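Local coordinates for protein cell divisionFtsK/SpoIIIE (Thermomonospora curvata, PDB 4NH0) that forms part of the ESX (type VII) secretion system that exports proteins such as EsxB, has weak ATPase activity and might be its translocase subunit, at residues Q690-D695 / G766-V771; T685-Q690 / H893-P898; A705-V710 / K886-A891. One frame throughout, in Å; residues are numbered along the deposited sequence.

Interaction 1. Residues Q690-D695 / G766-V771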
loop_
_atom_site.group_PDB
_atom_site.type_symbol
_atom_site.label_atom_id
_atom_site.label_comp_id
_atom_site.label_asym_id
_atom_site.label_seq_id
_atom_site.Cartn_x
_atom_site.Cartn_y
_atom_site.Cartn_z
ATOM N N GLN A 690 -12.500 -11.589 1.570
ATOM C CA GLN A 690 -12.231 -12.080 0.224
ATOM C C GLN A 690 -11.533 -11.003 -0.597
ATOM O O GLN A 690 -11.808 -9.816 -0.433
ATOM C CB GLN A 690 -13.521 -12.520 -0.470
ATOM C CG GLN A 690 -14.170 -13.756 0.131
ATOM C CD GLN A 690 -15.090 -13.428 1.284
ATOM O OE1 GLN A 690 -15.789 -12.418 1.265
ATOM N NE2 GLN A 690 -15.095 -14.282 2.298
ATOM N N PHE A 691 -10.632 -11.418 -1.480
ATOM C CA PHE A 691 -9.860 -10.475 -2.281
ATOM C C PHE A 691 -9.992 -10.754 -3.773
ATOM O O PHE A 691 -9.864 -11.892 -4.217
ATOM C CB PHE A 691 -8.386 -10.511 -1.877
ATOM C CG PHE A 691 -8.148 -10.191 -0.431
ATOM C CD1 PHE A 691 -8.157 -11.191 0.525
ATOM C CD2 PHE A 691 -7.912 -8.888 -0.027
ATOM C CE1 PHE A 691 -7.939 -10.898 1.856
ATOM C CE2 PHE A 691 -7.694 -8.590 1.301
ATOM C CZ PHE A 691 -7.707 -9.596 2.244
ATOM N N TYR A 692 -10.251 -9.701 -4.539
ATOM C CA TYR A 692 -10.351 -9.807 -5.988
ATOM C C TYR A 692 -9.499 -8.721 -6.629
ATOM O O TYR A 692 -9.781 -7.531 -6.488
ATOM C CB TYR A 692 -11.810 -9.711 -6.432
ATOM C CG TYR A 692 -12.670 -10.798 -5.831
ATOM C CD1 TYR A 692 -13.295 -10.620 -4.605
ATOM C CD2 TYR A 692 -12.838 -12.012 -6.479
ATOM C CE1 TYR A 692 -14.071 -11.615 -4.049
ATOM C CE2 TYR A 692 -13.613 -13.013 -5.931
ATOM C CZ TYR A 692 -14.226 -12.809 -4.716
ATOM O OH TYR A 692 -14.998 -13.803 -4.168
ATOM N N CYS A 693 -8.453 -9.139 -7.331
ATOM C CA CYS A 693 -7.390 -8.225 -7.724
ATOM C C CYS A 693 -7.335 -7.924 -9.215
ATOM O O CYS A 693 -7.622 -8.778 -10.052
ATOM C CB CYS A 693 -6.041 -8.787 -7.277
ATOM S SG CYS A 693 -6.005 -9.328 -5.556
ATOM N N LEU A 694 -6.964 -6.688 -9.527
ATOM C CA LEU A 694 -6.687 -6.266 -10.891
ATOM C C LEU A 694 -5.230 -5.833 -10.965
ATOM O O LEU A 694 -4.914 -4.665 -10.746
ATOM C CB LEU A 694 -7.611 -5.122 -11.315
ATOM C CG LEU A 694 -8.965 -5.450 -11.950
ATOM C CD1 LEU A 694 -9.766 -6.415 -11.103
ATOM C CD2 LEU A 694 -9.753 -4.175 -12.179
ATOM N N ASP A 695 -4.341 -6.775 -11.254
ATOM C CA ASP A 695 -2.914 -6.487 -11.201
ATOM C C ASP A 695 -2.472 -5.638 -12.383
ATOM O O ASP A 695 -2.173 -6.150 -13.455
ATOM C CB ASP A 695 -2.100 -7.778 -11.153
ATOM C CG ASP A 695 -0.712 -7.568 -10.585
ATOM O OD1 ASP A 695 -0.175 -6.447 -10.704
ATOM O OD2 ASP A 695 -0.155 -8.523 -10.006
ATOM N N GLY A 766 -18.060 -12.321 2.911
ATOM C CA GLY A 766 -17.815 -11.561 4.122
ATOM C C GLY A 766 -17.501 -10.127 3.751
ATOM O O GLY A 766 -18.312 -9.455 3.116
ATOM N N ASP A 767 -16.323 -9.654 4.146
ATOM C CA ASP A 767 -15.838 -8.355 3.699
ATOM C C ASP A 767 -15.036 -8.522 2.419
ATOM O O ASP A 767 -13.977 -9.145 2.419
ATOM C CB ASP A 767 -14.985 -7.686 4.775
ATOM C CG ASP A 767 -15.817 -7.076 5.881
ATOM O OD1 ASP A 767 -16.145 -7.795 6.845
ATOM O OD2 ASP A 767 -16.141 -5.875 5.789
ATOM N N VAL A 768 -15.549 -7.969 1.326
ATOM C CA VAL A 768 -14.916 -8.132 0.024
ATOM C C VAL A 768 -13.992 -6.965 -0.295
ATOM O O VAL A 768 -14.357 -5.805 -0.113
ATOM C CB VAL A 768 -15.967 -8.274 -1.085
ATOM C CG1 VAL A 768 -15.300 -8.578 -2.411
ATOM C CG2 VAL A 768 -16.946 -9.369 -0.729
ATOM N N PHE A 769 -12.791 -7.282 -0.766
ATOM C CA PHE A 769 -11.805 -6.266 -1.108
ATOM C C PHE A 769 -11.465 -6.304 -2.593
ATOM O O PHE A 769 -10.969 -7.310 -3.099
ATOM C CB PHE A 769 -10.536 -6.452 -0.277
ATOM C CG PHE A 769 -10.735 -6.229 1.194
ATOM C CD1 PHE A 769 -11.177 -7.254 2.011
ATOM C CD2 PHE A 769 -10.473 -4.996 1.761
ATOM C CE1 PHE A 769 -11.361 -7.049 3.363
ATOM C CE2 PHE A 769 -10.655 -4.787 3.113
ATOM C CZ PHE A 769 -11.100 -5.815 3.914
ATOM N N LEU A 770 -11.743 -5.207 -3.286
ATOM C CA LEU A 770 -11.397 -5.080 -4.697
ATOM C C LEU A 770 -10.078 -4.336 -4.847
ATOM O O LEU A 770 -9.990 -3.144 -4.556
ATOM C CB LEU A 770 -12.506 -4.359 -5.462
ATOM C CG LEU A 770 -12.246 -4.097 -6.945
ATOM C CD1 LEU A 770 -12.112 -5.403 -7.702
ATOM C CD2 LEU A 770 -13.353 -3.244 -7.538
ATOM N N VAL A 771 -9.049 -5.044 -5.303
ATOM C CA VAL A 771 -7.712 -4.473 -5.392
ATOM C C VAL A 771 -7.330 -4.109 -6.822
ATOM O O VAL A 771 -7.422 -4.935 -7.730
ATOM C CB VAL A 771 -6.657 -5.441 -4.830
ATOM C CG1 VAL A 771 -5.294 -4.776 -4.798
ATOM C CG2 VAL A 771 -7.053 -5.905 -3.440
#

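Interaction 2. Residues T685-Q690 / H893-P898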
loop_
_atom_site.group_PDB
_atom_site.type_symbol
_atom_site.label_atom_id
_atom_site.label_comp_id
_atom_site.label_asym_id
_atom_site.label_seq_id
_atom_site.Cartn_x
_atom_site.Cartn_y
_atom_site.Cartn_z
ATOM N N THR A 685 -10.214 -15.331 8.509
ATOM C CA THR A 685 -10.450 -16.553 7.755
ATOM C C THR A 685 -11.024 -16.196 6.387
ATOM O O THR A 685 -11.632 -15.138 6.232
ATOM C CB THR A 685 -11.411 -17.499 8.503
ATOM O OG1 THR A 685 -12.732 -16.945 8.503
ATOM C CG2 THR A 685 -10.951 -17.702 9.935
ATOM N N PRO A 686 -10.823 -17.069 5.387
ATOM C CA PRO A 686 -11.340 -16.832 4.032
ATOM C C PRO A 686 -12.854 -16.625 3.973
ATOM O O PRO A 686 -13.358 -16.141 2.962
ATOM C CB PRO A 686 -10.943 -18.106 3.287
ATOM C CG PRO A 686 -9.734 -18.582 3.996
ATOM C CD PRO A 686 -9.963 -18.263 5.440
ATOM N N GLN A 687 -13.563 -16.990 5.036
ATOM C CA GLN A 687 -15.000 -16.754 5.111
ATOM C C GLN A 687 -15.301 -15.371 5.673
ATOM O O GLN A 687 -16.440 -14.909 5.632
ATOM C CB GLN A 687 -15.679 -17.822 5.969
ATOM C CG GLN A 687 -15.785 -19.181 5.308
ATOM C CD GLN A 687 -16.586 -20.164 6.137
ATOM O OE1 GLN A 687 -17.623 -20.659 5.701
ATOM N NE2 GLN A 687 -16.106 -20.451 7.341
ATOM N N GLU A 688 -14.274 -14.716 6.203
ATOM C CA GLU A 688 -14.433 -13.392 6.788
ATOM C C GLU A 688 -13.992 -12.299 5.822
ATOM O O GLU A 688 -14.542 -11.201 5.825
ATOM C CB GLU A 688 -13.648 -13.290 8.097
ATOM C CG GLU A 688 -14.224 -14.124 9.229
ATOM C CD GLU A 688 -13.361 -14.100 10.474
ATOM O OE1 GLU A 688 -13.924 -14.093 11.587
ATOM O OE2 GLU A 688 -12.120 -14.096 10.340
ATOM N N VAL A 689 -12.994 -12.605 4.999
ATOM C CA VAL A 689 -12.513 -11.661 3.995
ATOM C C VAL A 689 -12.297 -12.341 2.647
ATOM O O VAL A 689 -11.964 -13.523 2.583
ATOM C CB VAL A 689 -11.194 -10.986 4.429
ATOM C CG1 VAL A 689 -11.421 -10.084 5.631
ATOM C CG2 VAL A 689 -10.134 -12.028 4.730
ATOM N N GLN A 690 -12.500 -11.589 1.570
ATOM C CA GLN A 690 -12.231 -12.080 0.224
ATOM C C GLN A 690 -11.533 -11.003 -0.597
ATOM O O GLN A 690 -11.808 -9.816 -0.433
ATOM C CB GLN A 690 -13.521 -12.520 -0.470
ATOM C CG GLN A 690 -14.170 -13.756 0.131
ATOM C CD GLN A 690 -15.090 -13.428 1.284
ATOM O OE1 GLN A 690 -15.789 -12.418 1.265
ATOM N NE2 GLN A 690 -15.095 -14.282 2.298
ATOM N N HIS A 893 -8.916 -25.700 6.168
ATOM C CA HIS A 893 -9.599 -26.860 5.611
ATOM C C HIS A 893 -11.101 -26.626 5.520
ATOM O O HIS A 893 -11.895 -27.425 6.013
ATOM C CB HIS A 893 -9.312 -28.101 6.456
ATOM C CG HIS A 893 -7.854 -28.344 6.690
ATOM N ND1 HIS A 893 -7.047 -28.972 5.766
ATOM C CD2 HIS A 893 -7.057 -28.038 7.741
ATOM C CE1 HIS A 893 -5.816 -29.046 6.239
ATOM N NE2 HIS A 893 -5.795 -28.487 7.436
ATOM N N GLY A 894 -11.484 -25.524 4.885
ATOM C CA GLY A 894 -12.885 -25.189 4.717
ATOM C C GLY A 894 -13.150 -24.560 3.366
ATOM O O GLY A 894 -12.305 -24.626 2.474
ATOM N N PRO A 895 -14.329 -23.945 3.205
ATOM C CA PRO A 895 -14.695 -23.285 1.948
ATOM C C PRO A 895 -13.781 -22.106 1.638
ATOM O O PRO A 895 -13.545 -21.267 2.506
ATOM C CB PRO A 895 -16.131 -22.818 2.200
ATOM C CG PRO A 895 -16.243 -22.717 3.679
ATOM C CD PRO A 895 -15.382 -23.813 4.225
ATOM N N THR A 896 -13.269 -22.053 0.414
ATOM C CA THR A 896 -12.370 -20.982 0.004
ATOM C C THR A 896 -13.149 -19.754 -0.445
ATOM O O THR A 896 -14.368 -19.691 -0.295
ATOM C CB THR A 896 -11.443 -21.433 -1.137
ATOM O OG1 THR A 896 -12.226 -21.762 -2.290
ATOM C CG2 THR A 896 -10.634 -22.648 -0.717
ATOM N N ALA A 897 -12.438 -18.776 -0.995
ATOM C CA ALA A 897 -13.072 -17.568 -1.506
ATOM C C ALA A 897 -13.812 -17.864 -2.803
ATOM O O ALA A 897 -13.270 -18.520 -3.691
ATOM C CB ALA A 897 -12.041 -16.476 -1.719
ATOM N N PRO A 898 -15.058 -17.383 -2.911
ATOM C CA PRO A 898 -15.888 -17.593 -4.101
ATOM C C PRO A 898 -15.229 -17.034 -5.355
ATOM O O PRO A 898 -14.788 -15.887 -5.349
ATOM C CB PRO A 898 -17.175 -16.832 -3.772
ATOM C CG PRO A 898 -17.200 -16.754 -2.289
ATOM C CD PRO A 898 -15.772 -16.622 -1.873
#

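Interaction 3. Residues A705-V710 / K886-A891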
loop_
_atom_site.group_PDB
_atom_site.type_symbol
_atom_site.label_atom_id
_atom_site.label_comp_id
_atom_site.label_asym_id
_atom_site.label_seq_id
_atom_site.Cartn_x
_atom_site.Cartn_y
_atom_site.Cartn_z
ATOM N N ALA A 705 -2.194 -15.769 -5.524
ATOM C CA ALA A 705 -3.376 -16.337 -6.164
ATOM C C ALA A 705 -3.823 -17.647 -5.523
ATOM O O ALA A 705 -4.988 -18.027 -5.626
ATOM C CB ALA A 705 -3.116 -16.547 -7.646
ATOM N N GLU A 706 -2.898 -18.334 -4.863
ATOM C CA GLU A 706 -3.204 -19.625 -4.258
ATOM C C GLU A 706 -3.701 -19.479 -2.825
ATOM O O GLU A 706 -4.002 -20.471 -2.162
ATOM C CB GLU A 706 -1.978 -20.538 -4.300
ATOM C CG GLU A 706 -1.555 -20.927 -5.707
ATOM C CD GLU A 706 -0.373 -21.874 -5.722
ATOM O OE1 GLU A 706 -0.463 -22.947 -5.091
ATOM O OE2 GLU A 706 0.645 -21.546 -6.365
ATOM N N LEU A 707 -3.781 -18.242 -2.347
ATOM C CA LEU A 707 -4.367 -17.973 -1.042
ATOM C C LEU A 707 -5.837 -18.365 -1.041
ATOM O O LEU A 707 -6.536 -18.163 -2.032
ATOM C CB LEU A 707 -4.221 -16.497 -0.669
ATOM C CG LEU A 707 -2.940 -16.064 0.041
ATOM C CD1 LEU A 707 -2.906 -14.555 0.188
ATOM C CD2 LEU A 707 -2.836 -16.733 1.399
ATOM N N PRO A 708 -6.312 -18.931 0.073
ATOM C CA PRO A 708 -7.731 -19.274 0.183
ATOM C C PRO A 708 -8.598 -18.029 0.338
ATOM O O PRO A 708 -9.817 -18.104 0.198
ATOM C CB PRO A 708 -7.782 -20.146 1.438
ATOM C CG PRO A 708 -6.628 -19.684 2.255
ATOM C CD PRO A 708 -5.553 -19.319 1.274
ATOM N N HIS A 709 -7.963 -16.895 0.617
ATOM C CA HIS A 709 -8.679 -15.637 0.803
ATOM C C HIS A 709 -8.960 -14.934 -0.521
ATOM O O HIS A 709 -9.916 -14.170 -0.630
ATOM C CB HIS A 709 -7.890 -14.706 1.724
ATOM C CG HIS A 709 -7.660 -15.264 3.093
ATOM N ND1 HIS A 709 -6.733 -16.251 3.349
ATOM C CD2 HIS A 709 -8.236 -14.970 4.283
ATOM C CE1 HIS A 709 -6.747 -16.541 4.637
ATOM N NE2 HIS A 709 -7.650 -15.779 5.227
ATOM N N VAL A 710 -8.126 -15.186 -1.525
ATOM C CA VAL A 710 -8.331 -14.578 -2.833
ATOM C C VAL A 710 -9.207 -15.472 -3.702
ATOM O O VAL A 710 -9.245 -16.688 -3.520
ATOM C CB VAL A 710 -6.998 -14.303 -3.556
ATOM C CG1 VAL A 710 -6.056 -13.527 -2.651
ATOM C CG2 VAL A 710 -6.355 -15.599 -4.006
ATOM N N LYS A 886 1.684 -21.007 1.182
ATOM C CA LYS A 886 1.636 -22.448 1.384
ATOM C C LYS A 886 1.189 -22.788 2.801
ATOM O O LYS A 886 0.436 -23.736 3.016
ATOM C CB LYS A 886 3.005 -23.072 1.104
ATOM C CG LYS A 886 3.032 -24.588 1.206
ATOM C CD LYS A 886 4.451 -25.124 1.109
ATOM C CE LYS A 886 4.463 -26.643 1.085
ATOM N NZ LYS A 886 3.538 -27.219 2.099
ATOM N N THR A 887 1.653 -21.998 3.763
ATOM C CA THR A 887 1.346 -22.231 5.167
ATOM C C THR A 887 -0.119 -21.942 5.481
ATOM O O THR A 887 -0.771 -22.702 6.195
ATOM C CB THR A 887 2.235 -21.372 6.083
ATOM O OG1 THR A 887 3.605 -21.506 5.687
ATOM C CG2 THR A 887 2.083 -21.802 7.533
ATOM N N ILE A 888 -0.629 -20.840 4.941
ATOM C CA ILE A 888 -2.000 -20.419 5.206
ATOM C C ILE A 888 -3.016 -21.345 4.544
ATOM O O ILE A 888 -4.033 -21.692 5.143
ATOM C CB ILE A 888 -2.247 -18.977 4.722
ATOM C CG1 ILE A 888 -1.230 -18.024 5.348
ATOM C CG2 ILE A 888 -3.662 -18.533 5.057
ATOM C CD1 ILE A 888 -1.401 -16.586 4.920
ATOM N N ARG A 889 -2.734 -21.744 3.308
ATOM C CA ARG A 889 -3.645 -22.599 2.556
ATOM C C ARG A 889 -3.795 -23.969 3.208
ATOM O O ARG A 889 -4.906 -24.476 3.359
ATOM C CB ARG A 889 -3.163 -22.761 1.113
ATOM C CG ARG A 889 -4.154 -23.486 0.215
ATOM C CD ARG A 889 -3.614 -23.673 -1.194
ATOM N NE ARG A 889 -2.565 -24.687 -1.256
ATOM C CZ ARG A 889 -1.267 -24.415 -1.335
ATOM N NH1 ARG A 889 -0.853 -23.157 -1.362
ATOM N NH2 ARG A 889 -0.383 -25.401 -1.387
ATOM N N GLU A 890 -2.670 -24.560 3.597
ATOM C CA GLU A 890 -2.665 -25.897 4.181
ATOM C C GLU A 890 -3.214 -25.901 5.605
ATOM O O GLU A 890 -3.539 -26.956 6.148
ATOM C CB GLU A 890 -1.250 -26.474 4.165
ATOM C CG GLU A 890 -0.726 -26.782 2.772
ATOM C CD GLU A 890 0.698 -27.298 2.785
ATOM O OE1 GLU A 890 1.323 -27.300 3.867
ATOM O OE2 GLU A 890 1.195 -27.705 1.713
ATOM N N ALA A 891 -3.314 -24.721 6.206
ATOM C CA ALA A 891 -3.845 -24.599 7.556
ATOM C C ALA A 891 -5.357 -24.412 7.532
ATOM O O ALA A 891 -6.027 -24.558 8.553
ATOM C CB ALA A 891 -3.182 -23.447 8.284
#

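Interaction 1. Residues Q690-D695 / G766-V771
Q690 reaches G766 through a folded side chain: CG stands anti to the carbonyl carbon, and a bend at chi2 (86°) brings the amide over to the start of the neighbouring strand. There Q690 OE1 accepts the backbone N-H of G766 at 2.8 Å, a nearly straight bond (168°) with the donor slightly tilted from the carbonyl plane. Because NE2 of the same amide donates to P686 O, both polar ends are gripped and the amide's rotation is fixed.

Strands 690-694 and 767-771 pair in parallel. Y692 supplies both its N-H and its C=O to this ladder: Y692 N donates to F769 O at 2.9 Å, and V771 N donates to Y692 O at 2.9 Å. Q690 does the same with D767 and F769, and L694 N closes the series on V771 O.

On one face, F691 and F769 lie side by side and point the same way. Their planes differ by 19°, but with centroids 5.2 Å apart the rings barely overlap; the closer touch is F691 CD2 on F769 CB at 3.6 Å. Helix 669-683 covers this face through I677 and L680. On the face carrying Y692, V768 CG1 meets the ring edge at Y692 CD1, 3.6 Å away.

An alanine at Q690 is likely to leave G766 N and P686 O without their shared partner, weakening the hold on the strand's entry. Strand 767-772 runs on to D773 just past its end, consistent with the Walker B strand of a P-loop ATPase. The chemistry implies a buried, largely apolar pair whose facing N-H and C=O groups are met by the ladder, while the D767 carboxylate (salt-bridged to R752) and Y692 OH (hydrogen-bonded to P898 O) find partners outside it.

Interaction 2. Residues T685-Q690 / H893-P898
Q690 CG is held against two residues of the 893-898 loop, A897 CB at 3.9 Å and P898 CD at 3.8 Å. The methylene is offered here because CB points toward that loop, while the bend beyond CG carries the amide to P686 O, which lies close to the amide plane. The proline ring of P898 crosses the glutamine chain at about a right angle.

In the fold, this is the turn between helix 669-683 and strand 689-694 of the second FtsK domain, met by the loop that leaves helix 877-891 and leads on to strand 907-908 in the sheet of the third ATPase domain. The turn is tied internally: T685 O accepts from both E688 N and V689 N, and E688 OE2 accepts from T685 N at 2.9 Å while also pairing with R627.

Q687 behaves differently from Q690. P686 CB, its neighbour, comes loosely within 4.2 Å of P895 O. The Q687 chain itself is extended beyond CG (chi2 -174°) and runs obliquely across the ring of P895, with Q687 CG 3.9 Å from P895 CG and Q687 OE1 the nearest atom to that ring carbon, 3.2 Å from P895 CG.

Interaction 3. Residues A705-V710 / K886-A891
This is a loop-against-helix contact, mainly apolar, at the margin of the second FtsK domain: residues 705-710, leading into strand 710-714, pack against the 886-891 part of helix 877-891. I888 carries the buried half. Its CB points toward the loop and its two branches diverge, so that I888 CD1 meets L707 CD2 at 3.8 Å while I888 CG2 meets H709 CE1 at 3.7 Å. The latter methyl comes to the edge of the imidazole, near its plane, and the histidine is held from elsewhere by a hydrogen bond between NE2 and H684 O. P708 fills the middle, its CD 4.0 Å from R889 CA, with the ring and the arginine chain crossing at about a right angle.

The E706-R889 pair is electrostatic. R889 sets out with CG anti to the backbone N (chi1 -172°), so its CG and CD pass along the carbonyl oxygen of E706; a bend at chi3 (73°) then turns one face of the guanidinium toward the glutamate carboxylate. E706 OE1 sits over that face, 3.8 Å from R889 NH1 and offset from the centre of the group, with the two planes 33° apart. No N-H points at the oxygen, so this long salt bridge rests on charge alone and is probably weak.

I888 also touches L682 of helix 669-683, the helix that follows the ATP-binding P-loop, and P708 touches P686. Helix 877-891 therefore closes over the end of the connection between strands 689-694 and 710-714, parallel neighbours at the edge of the mixed sheet in this P-loop ATPase domain of the FtsK/SpoIIIE family.

The three contacts cluster in the second FtsK domain. The centres of interactions 1 and 2 are about 12 Å apart. Those of interactions 2 and 3 are about 10 Å apart. Those of interactions 1 and 3 are about 15 Å apart. Interactions 1 and 2 share Q690 and strand 689-694. Along the chain the segments run 685-690, 690-695, 705-710, 766-771, 886-891 and 893-898, so interactions 1 and 3 both nest within the loop closed by interaction 2 and cross each other. Backbone bonds join them: F691 N to H709 O, and A897 N to P708 O. The chain leaving the domain is thus fastened to the parallel edge of its mixed sheet before it continues toward the third ATPase domain.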